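Local coordinates for putative nucleolar GTP-binding protein 1 (Plasmodium falciparum, PDB 2QU8) that binds GDP and, as a putative nucleolar GTP-binding protein of the NOG1 family, probably works as a GTPase, at residues N142-K154 and K176-V190. Sequence-based numbering, arbitrary orientation.
Sequences NKSIVIGFNKIDK and KNPIKFSSFSTLTGV. With GDP (guanosine-5'-diphosphate), chain B.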
loop_
_atom_site.group_PDB
_atom_site.type_symbol
_atom_site.label_atom_id
_atom_site.label_comp_id
_atom_site.label_asym_id
_atom_site.label_seq_id
_atom_site.Cartn_x
_atom_site.Cartn_y
_atom_site.Cartn_z
ATOM N N ASN A 142 -6.051 6.673 9.233
ATOM C CA ASN A 142 -5.030 7.526 8.646
ATOM C C ASN A 142 -3.637 6.945 8.853
ATOM O O ASN A 142 -2.945 7.262 9.826
ATOM C CB ASN A 142 -5.130 8.954 9.193
ATOM C CG ASN A 142 -5.048 10.010 8.097
ATOM O OD1 ASN A 142 -5.676 9.882 7.044
ATOM N ND2 ASN A 142 -4.280 11.067 8.350
ATOM N N LYS A 143 -3.254 6.066 7.932
ATOM C CA LYS A 143 -1.932 5.449 7.909
ATOM C C LYS A 143 -1.051 6.146 6.887
ATOM O O LYS A 143 -1.530 6.937 6.072
ATOM C CB LYS A 143 -2.046 3.975 7.513
ATOM C CG LYS A 143 -2.834 3.124 8.457
ATOM C CD LYS A 143 -2.965 1.719 7.913
ATOM C CE LYS A 143 -3.022 0.711 9.044
ATOM N NZ LYS A 143 -3.936 1.134 10.153
ATOM N N SER A 144 0.239 5.842 6.933
ATOM C CA SER A 144 1.161 6.224 5.878
ATOM C C SER A 144 0.880 5.470 4.582
ATOM O O SER A 144 0.368 4.350 4.600
ATOM C CB SER A 144 2.595 5.979 6.320
ATOM O OG SER A 144 3.106 7.133 6.954
ATOM N N ILE A 145 1.215 6.107 3.463
ATOM C CA ILE A 145 1.009 5.541 2.133
ATOM C C ILE A 145 2.237 5.783 1.277
ATOM O O ILE A 145 2.784 6.889 1.257
ATOM C CB ILE A 145 -0.240 6.166 1.424
ATOM C CG1 ILE A 145 -1.509 5.965 2.265
ATOM C CG2 ILE A 145 -0.413 5.593 -0.005
ATOM C CD1 ILE A 145 -2.708 6.819 1.851
ATOM N N VAL A 146 2.688 4.749 0.581
ATOM C CA VAL A 146 3.629 4.940 -0.510
ATOM C C VAL A 146 2.846 4.771 -1.813
ATOM O O VAL A 146 2.100 3.805 -1.967
ATOM C CB VAL A 146 4.822 3.952 -0.445
ATOM C CG1 VAL A 146 5.763 4.153 -1.623
ATOM C CG2 VAL A 146 5.582 4.113 0.870
ATOM N N ILE A 147 2.991 5.728 -2.729
ATOM C CA ILE A 147 2.438 5.571 -4.070
ATOM C C ILE A 147 3.541 4.991 -4.931
ATOM O O ILE A 147 4.588 5.618 -5.118
ATOM C CB ILE A 147 1.938 6.908 -4.704
ATOM C CG1 ILE A 147 0.923 7.629 -3.803
ATOM C CG2 ILE A 147 1.364 6.662 -6.102
ATOM C CD1 ILE A 147 -0.420 6.954 -3.653
ATOM N N GLY A 148 3.316 3.779 -5.428
ATOM C CA GLY A 148 4.288 3.124 -6.282
ATOM C C GLY A 148 3.943 3.329 -7.739
ATOM O O GLY A 148 2.841 2.990 -8.173
ATOM N N PHE A 149 4.869 3.907 -8.493
ATOM C CA PHE A 149 4.719 3.999 -9.941
ATOM C C PHE A 149 5.471 2.851 -10.582
ATOM O O PHE A 149 6.700 2.837 -10.620
ATOM C CB PHE A 149 5.177 5.360 -10.466
ATOM C CG PHE A 149 4.462 6.497 -9.826
ATOM C CD1 PHE A 149 5.088 7.276 -8.866
ATOM C CD2 PHE A 149 3.129 6.753 -10.133
ATOM C CE1 PHE A 149 4.407 8.323 -8.246
ATOM C CE2 PHE A 149 2.446 7.795 -9.520
ATOM C CZ PHE A 149 3.088 8.577 -8.575
ATOM N N ASN A 150 4.708 1.872 -11.051
ATOM C CA ASN A 150 5.259 0.636 -11.569
ATOM C C ASN A 150 5.275 0.576 -13.090
ATOM O O ASN A 150 4.606 1.360 -13.759
ATOM C CB ASN A 150 4.483 -0.563 -11.006
ATOM C CG ASN A 150 5.249 -1.862 -11.118
ATOM O OD1 ASN A 150 6.464 -1.860 -11.296
ATOM N ND2 ASN A 150 4.543 -2.983 -11.005
ATOM N N LYS A 151 6.032 -0.394 -13.600
ATOM C CA LYS A 151 6.206 -0.691 -15.030
ATOM C C LYS A 151 6.955 0.410 -15.786
ATOM O O LYS A 151 6.678 0.670 -16.958
ATOM C CB LYS A 151 4.877 -1.076 -15.716
ATOM C CG LYS A 151 4.083 -2.167 -14.978
ATOM C CD LYS A 151 3.147 -2.915 -15.917
ATOM C CE LYS A 151 2.227 -3.856 -15.141
ATOM N NZ LYS A 151 0.964 -4.130 -15.904
ATOM N N ILE A 152 7.917 1.036 -15.105
ATOM C CA ILE A 152 8.750 2.098 -15.703
ATOM C C ILE A 152 9.600 1.598 -16.880
ATOM O O ILE A 152 10.123 2.400 -17.653
ATOM C CB ILE A 152 9.675 2.785 -14.659
ATOM C CG1 ILE A 152 10.647 1.761 -14.056
ATOM C CG2 ILE A 152 8.846 3.516 -13.597
ATOM C CD1 ILE A 152 11.704 2.336 -13.162
ATOM N N ASP A 153 9.734 0.276 -17.003
ATOM C CA ASP A 153 10.371 -0.335 -18.167
ATOM C C ASP A 153 9.574 -0.066 -19.448
ATOM O O ASP A 153 10.088 -0.241 -20.548
ATOM C CB ASP A 153 10.555 -1.846 -17.966
ATOM C CG ASP A 153 9.237 -2.579 -17.748
ATOM O OD1 ASP A 153 8.886 -3.425 -18.593
ATOM O OD2 ASP A 153 8.553 -2.308 -16.739
ATOM N N LYS A 154 8.326 0.364 -19.292
ATOM C CA LYS A 154 7.457 0.688 -20.421
ATOM C C LYS A 154 7.012 2.149 -20.396
ATOM O O LYS A 154 6.013 2.499 -21.024
ATOM C CB LYS A 154 6.221 -0.223 -20.434
ATOM C CG LYS A 154 6.505 -1.709 -20.600
ATOM C CD LYS A 154 6.805 -2.077 -22.035
ATOM C CE LYS A 154 7.176 -3.546 -22.159
ATOM N NZ LYS A 154 7.585 -3.867 -23.552
ATOM N N LYS A 176 -4.468 13.780 3.604
ATOM C CA LYS A 176 -4.008 14.122 4.950
ATOM C C LYS A 176 -2.939 13.141 5.439
ATOM O O LYS A 176 -2.088 13.502 6.259
ATOM C CB LYS A 176 -5.184 14.180 5.935
ATOM C CG LYS A 176 -6.347 15.036 5.445
ATOM C CD LYS A 176 -7.065 15.739 6.584
ATOM C CE LYS A 176 -8.020 16.797 6.043
ATOM N NZ LYS A 176 -8.414 17.770 7.095
ATOM N N ASN A 177 -2.993 11.908 4.928
ATOM C CA ASN A 177 -1.986 10.884 5.209
ATOM C C ASN A 177 -0.589 11.351 4.798
ATOM O O ASN A 177 -0.442 12.034 3.783
ATOM C CB ASN A 177 -2.303 9.578 4.459
ATOM C CG ASN A 177 -3.781 9.212 4.486
ATOM O OD1 ASN A 177 -4.606 9.843 3.823
ATOM N ND2 ASN A 177 -4.114 8.164 5.229
ATOM N N PRO A 178 0.441 11.007 5.594
ATOM C CA PRO A 178 1.813 11.181 5.113
ATOM C C PRO A 178 2.090 10.250 3.922
ATOM O O PRO A 178 1.797 9.054 3.985
ATOM C CB PRO A 178 2.671 10.814 6.329
ATOM C CG PRO A 178 1.792 10.023 7.212
ATOM C CD PRO A 178 0.391 10.480 6.968
ATOM N N ILE A 179 2.624 10.815 2.842
ATOM C CA ILE A 179 2.753 10.108 1.573
ATOM C C ILE A 179 4.143 10.252 0.970
ATOM O O ILE A 179 4.705 11.348 0.958
ATOM C CB ILE A 179 1.667 10.578 0.550
ATOM C CG1 ILE A 179 0.374 9.787 0.754
ATOM C CG2 ILE A 179 2.144 10.434 -0.906
ATOM C CD1 ILE A 179 -0.530 9.750 -0.466
ATOM N N LYS A 180 4.685 9.141 0.470
ATOM C CA LYS A 180 5.910 9.165 -0.332
ATOM C C LYS A 180 5.688 8.528 -1.706
ATOM O O LYS A 180 4.751 7.748 -1.891
ATOM C CB LYS A 180 7.071 8.468 0.401
ATOM C CG LYS A 180 7.497 9.113 1.724
ATOM C CD LYS A 180 7.876 10.588 1.558
ATOM C CE LYS A 180 7.792 11.342 2.885
ATOM N NZ LYS A 180 7.962 12.831 2.725
ATOM N N PHE A 181 6.549 8.870 -2.664
ATOM C CA PHE A 181 6.488 8.293 -4.004
ATOM C C PHE A 181 7.657 7.344 -4.217
ATOM O O PHE A 181 8.734 7.556 -3.659
ATOM C CB PHE A 181 6.504 9.384 -5.087
ATOM C CG PHE A 181 5.267 10.259 -5.117
ATOM C CD1 PHE A 181 4.027 9.774 -4.717
ATOM C CD2 PHE A 181 5.339 11.562 -5.605
ATOM C CE1 PHE A 181 2.891 10.577 -4.759
ATOM C CE2 PHE A 181 4.204 12.371 -5.658
ATOM C CZ PHE A 181 2.977 11.876 -5.231
ATOM N N SER A 182 7.435 6.294 -5.008
ATOM C CA SER A 182 8.486 5.348 -5.398
ATOM C C SER A 182 8.224 4.858 -6.814
ATOM O O SER A 182 7.114 4.450 -7.124
ATOM C CB SER A 182 8.521 4.134 -4.465
ATOM O OG SER A 182 9.175 4.413 -3.239
ATOM N N SER A 183 9.244 4.891 -7.662
ATOM C CA SER A 183 9.134 4.365 -9.023
ATOM C C SER A 183 9.945 3.086 -9.169
ATOM O O SER A 183 11.051 2.981 -8.636
ATOM C CB SER A 183 9.597 5.407 -10.045
ATOM O OG SER A 183 8.840 6.599 -9.914
ATOM N N PHE A 184 9.394 2.114 -9.897
ATOM C CA PHE A 184 10.049 0.821 -10.061
ATOM C C PHE A 184 9.497 -0.006 -11.209
ATOM O O PHE A 184 8.506 0.356 -11.856
ATOM C CB PHE A 184 10.002 -0.005 -8.757
ATOM C CG PHE A 184 8.629 -0.117 -8.142
ATOM C CD1 PHE A 184 7.753 -1.139 -8.534
ATOM C CD2 PHE A 184 8.216 0.784 -7.164
ATOM C CE1 PHE A 184 6.482 -1.248 -7.971
ATOM C CE2 PHE A 184 6.943 0.684 -6.587
ATOM C CZ PHE A 184 6.073 -0.340 -6.994
ATOM N N SER A 185 10.168 -1.120 -11.460
ATOM C CA SER A 185 9.695 -2.099 -12.407
ATOM C C SER A 185 9.764 -3.472 -11.768
ATOM O O SER A 185 10.850 -3.969 -11.490
ATOM C CB SER A 185 10.540 -2.072 -13.679
ATOM O OG SER A 185 10.281 -3.228 -14.461
ATOM N N THR A 186 8.604 -4.086 -11.542
ATOM C CA THR A 186 8.569 -5.456 -11.052
ATOM C C THR A 186 8.905 -6.479 -12.160
ATOM O O THR A 186 9.003 -7.679 -11.895
ATOM C CB THR A 186 7.231 -5.807 -10.302
ATOM O OG1 THR A 186 6.098 -5.387 -11.067
ATOM C CG2 THR A 186 7.175 -5.125 -8.942
ATOM N N LEU A 187 9.091 -6.012 -13.394
ATOM C CA LEU A 187 9.583 -6.896 -14.455
ATOM C C LEU A 187 11.114 -6.911 -14.526
ATOM O O LEU A 187 11.711 -7.958 -14.740
ATOM C CB LEU A 187 8.969 -6.563 -15.827
ATOM C CG LEU A 187 9.139 -7.597 -16.958
ATOM C CD1 LEU A 187 8.501 -8.961 -16.623
ATOM C CD2 LEU A 187 8.565 -7.061 -18.262
ATOM N N THR A 188 11.752 -5.759 -14.342
ATOM C CA THR A 188 13.221 -5.713 -14.418
ATOM C C THR A 188 13.915 -5.721 -13.061
ATOM O O THR A 188 15.125 -5.959 -12.997
ATOM C CB THR A 188 13.733 -4.499 -15.212
ATOM O OG1 THR A 188 13.339 -3.298 -14.541
ATOM C CG2 THR A 188 13.188 -4.515 -16.638
ATOM N N GLY A 189 13.164 -5.437 -11.995
ATOM C CA GLY A 189 13.711 -5.387 -10.631
ATOM C C GLY A 189 14.203 -4.021 -10.174
ATOM O O GLY A 189 14.367 -3.779 -8.974
ATOM N N VAL A 190 14.447 -3.127 -11.130
ATOM C CA VAL A 190 14.999 -1.799 -10.845
ATOM C C VAL A 190 14.077 -0.981 -9.936
ATOM O O VAL A 190 12.897 -0.814 -10.236
ATOM C CB VAL A 190 15.290 -1.022 -12.158
ATOM C CG1 VAL A 190 15.795 0.376 -11.871
ATOM C CG2 VAL A 190 16.290 -1.784 -13.025
HETATM P PB GDP B . -1.536 -7.784 -9.952
HETATM O O1B GDP B . -2.807 -8.356 -10.559
HETATM O O2B GDP B . -1.841 -6.420 -9.398
HETATM O O3B GDP B . -1.147 -8.704 -8.838
HETATM O O3A GDP B . -0.392 -7.665 -11.068
HETATM P PA GDP B . 0.593 -8.872 -11.515
HETATM O O1A GDP B . -0.189 -10.166 -11.642
HETATM O O2A GDP B . 1.728 -9.022 -10.549
HETATM O "O5'" GDP B . 1.069 -8.331 -12.942
HETATM C "C5'" GDP B . 0.135 -8.265 -14.030
HETATM C "C4'" GDP B . 0.865 -8.377 -15.362
HETATM O "O4'" GDP B . 1.861 -7.348 -15.441
HETATM C "C3'" GDP B . 1.619 -9.693 -15.490
HETATM O "O3'" GDP B . 1.576 -10.124 -16.850
HETATM C "C2'" GDP B . 3.035 -9.324 -15.109
HETATM O "O2'" GDP B . 3.995 -10.234 -15.646
HETATM C "C1'" GDP B . 3.149 -7.921 -15.676
HETATM N N9 GDP B . 4.125 -7.050 -14.995
HETATM C C8 GDP B . 4.365 -7.017 -13.668
HETATM N N7 GDP B . 5.302 -6.082 -13.377
HETATM C C5 GDP B . 5.669 -5.500 -14.536
HETATM C C6 GDP B . 6.611 -4.429 -14.939
HETATM O O6 GDP B . 7.305 -3.848 -14.074
HETATM N N1 GDP B . 6.702 -4.121 -16.246
HETATM C C2 GDP B . 5.961 -4.740 -17.190
HETATM N N2 GDP B . 6.105 -4.365 -18.488
HETATM N N3 GDP B . 5.071 -5.723 -16.883
HETATM C C4 GDP B . 4.882 -6.136 -15.600
#
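Ile145, Ile147 and Phe149 pair with Ile179, Phe181 and Ser183 in a parallel ladder, each strand giving and taking backbone hydrogen bonds in turn from Ile145 N to Pro178 O through to Phe184 N to Phe149 O. Before the strands, Asn177 ND2 donates to a lone pair of Lys143 O, in its carbonyl plane, at 3.0 Å.

Apolar side chains fill one face. Ile145 and Ile179 lie side by side, CB to CG1 3.7 Å, their branched shapes suiting extended backbone. Ile147 meets the edge of the Phe181 ring, while Phe149 sets its own edge against a face of that ring in a T-shaped pair, centroids 5.4 Å apart and planes at 66°. On the other face Gly148 has no side chain, and so the Phe184 ring lies close to its CA (CE2 at 3.6 Å).

Polar groups take over where the strands end beside the guanine. Asn150-Lys151-Ile152-Asp153 is the NKxD (G4) motif of P-loop GTPases, and Ser185-Thr186-Leu187 stands where the SAK (G5) motif is expected. Asn150, with CG anti to the backbone N (chi1 -161°), ties the end of its strand to the loop after strand 179-183: OD1 accepts from Thr186 N, and ND2 donates almost straight to Thr186 OG1 at 2.9 Å, while also reaching Val40 O. Thr186 OG1 in turn donates to GDP N7. The Asp153 carboxylate reads the base, OD2 2.6 Å from GDP N1 and OD1 2.9 Å from GDP N2, whereas Leu187 N donates to GDP O6. Lys151 lays its extended aliphatic chain along the purine, and its NZ is hydrogen-bonded to Asn39 O and salt-bridged to Asp117.

Strand 179-183 edges the sheet, with 145-150 between it and 110-117; helix 162-174 covers the Phe149 and Phe181 face, helix 192-222 the Val146 and Ser182 face.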